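Local coordinates for protein glycerophosphoryl diester phosphodiesterase (Agrobacterium tumefaciens str. C58, PDB 3KS5) that is a TIM-barrel protein of the glycerophosphoryl diester phosphodiesterase family that holds an iron(III) ion among acidic side chains, at residues E33-L38 with R103-P108. Residues are numbered along the deposited sequence; the frame is centred on the assembly and turned at random.
With FE (Fe (III) ion), chain C; ACT (acetate ion), chain D.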
# COMPACT_ATOMS: atom_id res chain seq x y z
N GLU A 33 1.82 -8.70 5.33
CA GLU A 33 2.32 -7.40 4.88
C GLU A 33 1.75 -6.22 5.64
O GLU A 33 0.69 -6.30 6.23
CB GLU A 33 2.01 -7.21 3.38
CG GLU A 33 2.66 -8.26 2.44
CD GLU A 33 2.17 -8.17 1.00
OE1 GLU A 33 1.45 -7.20 0.66
OE2 GLU A 33 2.49 -9.08 0.19
N VAL A 34 2.54 -5.15 5.67
CA VAL A 34 2.06 -3.84 6.02
C VAL A 34 2.10 -2.95 4.73
O VAL A 34 3.12 -2.91 4.01
CB VAL A 34 2.87 -3.21 7.15
CG1 VAL A 34 4.32 -3.04 6.77
CG2 VAL A 34 2.19 -1.85 7.56
N GLU A 35 0.97 -2.26 4.46
CA GLU A 35 0.83 -1.33 3.35
C GLU A 35 0.99 0.07 3.80
O GLU A 35 0.47 0.45 4.86
CB GLU A 35 -0.53 -1.49 2.69
CG GLU A 35 -0.64 -0.85 1.27
CD GLU A 35 -1.01 0.63 1.24
OE1 GLU A 35 -1.41 1.22 2.29
OE2 GLU A 35 -0.88 1.20 0.13
N PHE A 36 1.66 0.87 2.99
CA PHE A 36 1.89 2.25 3.32
C PHE A 36 2.26 3.06 2.08
O PHE A 36 2.61 2.50 1.05
CB PHE A 36 3.01 2.37 4.37
CG PHE A 36 4.31 1.73 3.95
CD1 PHE A 36 4.52 0.37 4.14
CD2 PHE A 36 5.33 2.49 3.40
CE1 PHE A 36 5.70 -0.24 3.72
CE2 PHE A 36 6.53 1.89 2.99
CZ PHE A 36 6.71 0.54 3.15
N ASP A 37 2.23 4.38 2.23
CA ASP A 37 2.42 5.35 1.17
C ASP A 37 3.62 6.19 1.57
O ASP A 37 3.86 6.34 2.76
CB ASP A 37 1.15 6.20 1.07
CG ASP A 37 -0.14 5.36 1.08
OD1 ASP A 37 -0.46 4.74 0.05
OD2 ASP A 37 -0.85 5.29 2.12
N LEU A 38 4.37 6.71 0.58
CA LEU A 38 5.54 7.57 0.85
C LEU A 38 5.54 8.83 0.03
O LEU A 38 5.04 8.84 -1.09
CB LEU A 38 6.86 6.81 0.56
CG LEU A 38 7.10 5.51 1.34
CD1 LEU A 38 8.22 4.64 0.67
CD2 LEU A 38 7.38 5.79 2.87
N ARG A 103 4.58 -3.58 1.59
CA ARG A 103 3.82 -3.27 0.38
C ARG A 103 3.77 -1.74 0.32
O ARG A 103 2.97 -1.11 1.02
CB ARG A 103 2.44 -3.87 0.40
CG ARG A 103 1.57 -3.38 -0.71
CD ARG A 103 0.22 -4.02 -0.61
NE ARG A 103 -0.72 -3.38 -1.51
CZ ARG A 103 -1.76 -3.98 -2.09
NH1 ARG A 103 -1.97 -5.27 -1.96
NH2 ARG A 103 -2.57 -3.25 -2.86
N CYS A 104 4.64 -1.18 -0.49
CA CYS A 104 4.90 0.24 -0.58
C CYS A 104 4.05 0.81 -1.71
O CYS A 104 3.95 0.14 -2.75
CB CYS A 104 6.38 0.41 -0.87
SG CYS A 104 7.07 2.04 -1.05
N GLU A 105 3.42 1.99 -1.53
CA GLU A 105 2.75 2.69 -2.65
C GLU A 105 3.44 3.99 -3.03
O GLU A 105 3.71 4.85 -2.17
CB GLU A 105 1.28 3.00 -2.39
CG GLU A 105 0.57 3.50 -3.68
CD GLU A 105 -0.90 3.75 -3.54
OE1 GLU A 105 -1.55 3.20 -2.63
OE2 GLU A 105 -1.44 4.46 -4.40
N ILE A 106 3.72 4.13 -4.33
CA ILE A 106 4.30 5.35 -4.89
C ILE A 106 3.10 6.24 -5.29
O ILE A 106 2.41 5.97 -6.28
CB ILE A 106 5.25 5.07 -6.08
CG1 ILE A 106 6.30 4.00 -5.74
CG2 ILE A 106 6.02 6.32 -6.48
CD1 ILE A 106 7.22 4.38 -4.55
N LYS A 107 2.85 7.26 -4.48
CA LYS A 107 1.73 8.19 -4.66
C LYS A 107 2.26 9.43 -5.35
O LYS A 107 3.41 9.82 -5.14
CB LYS A 107 1.14 8.63 -3.30
CG LYS A 107 0.25 7.65 -2.55
CD LYS A 107 -1.10 7.48 -3.18
CE LYS A 107 -2.06 6.70 -2.28
NZ LYS A 107 -3.22 6.08 -3.01
N PRO A 108 1.42 10.10 -6.15
CA PRO A 108 1.81 11.36 -6.74
C PRO A 108 1.66 12.52 -5.76
O PRO A 108 1.12 12.35 -4.65
CB PRO A 108 0.84 11.50 -7.92
CG PRO A 108 -0.36 10.79 -7.51
CD PRO A 108 0.06 9.69 -6.56
FE FE C . -2.07 3.22 -0.32
C ACT D . -5.30 4.16 -0.92
O ACT D . -5.80 3.89 0.20
OXT ACT D . -4.17 4.74 -0.94
CH3 ACT D . -6.11 3.78 -2.14
O HOH W 1 0.66 -6.97 -1.93
O HOH W 2 -0.65 -0.30 -1.92
O HOH W 3 -2.47 3.51 2.08
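Glu35 and Glu105 both carry CG opposite the backbone N (chi1 -164° and -170°), but Glu35 then bends at chi2 (-86°) whereas Glu105 runs on extended, and their carboxylates converge on one iron(III) ion. Glu35 binds it through OE2 at 2.4 Å and Glu105 through OE1, also at 2.4 Å. Asp37 lies alongside Glu105, pointing the same way, and its OD1 reaches the metal at 2.2 Å. Asp37 OD1 and Glu105 OE1 come within 3.3 Å of each other, a proximity of two acidic oxygens that the shared cation probably makes tolerable. Water 3 is a further ligand of the iron.

Around this cluster sit basic groups. Lys107 NZ forms a salt bridge with Glu105 OE2 at 2.8 Å, approaching from above the carboxylate plane, and also donates to an acetate ion. Arg103 NE meets water 2 at its guanidinium edge, and that water donates to Glu35 OE2, linking the arginine indirectly to a metal ligand. Glu33 OE1 lies against CB and CD of Arg103 and is joined to its NH1 by a weak bridge through water 1, while Glu33 OE2 is engaged by Arg4 in a salt bridge.

On the other face of the sheet, Cys104 CA lies over the Phe36 ring, 4.3 Å from its centroid, and Leu38 lies beside Cys104. Leu38 and Cys104 also pack on Val122 of helix 118-128.

Between these two faces the strands run parallel: Arg103 N to Val34 O, Phe36 N to Arg103 O and Glu105 N to Phe36 O bond them, with a weak Leu38 N to Glu105 O link beyond. Acidic side chains gathered on the inner face of neighbouring parallel strands, with apolar ones turned to a surrounding helix, are consistent with the acidic metal site inside the barrel of this phosphodiesterase family, a TIM-barrel fold.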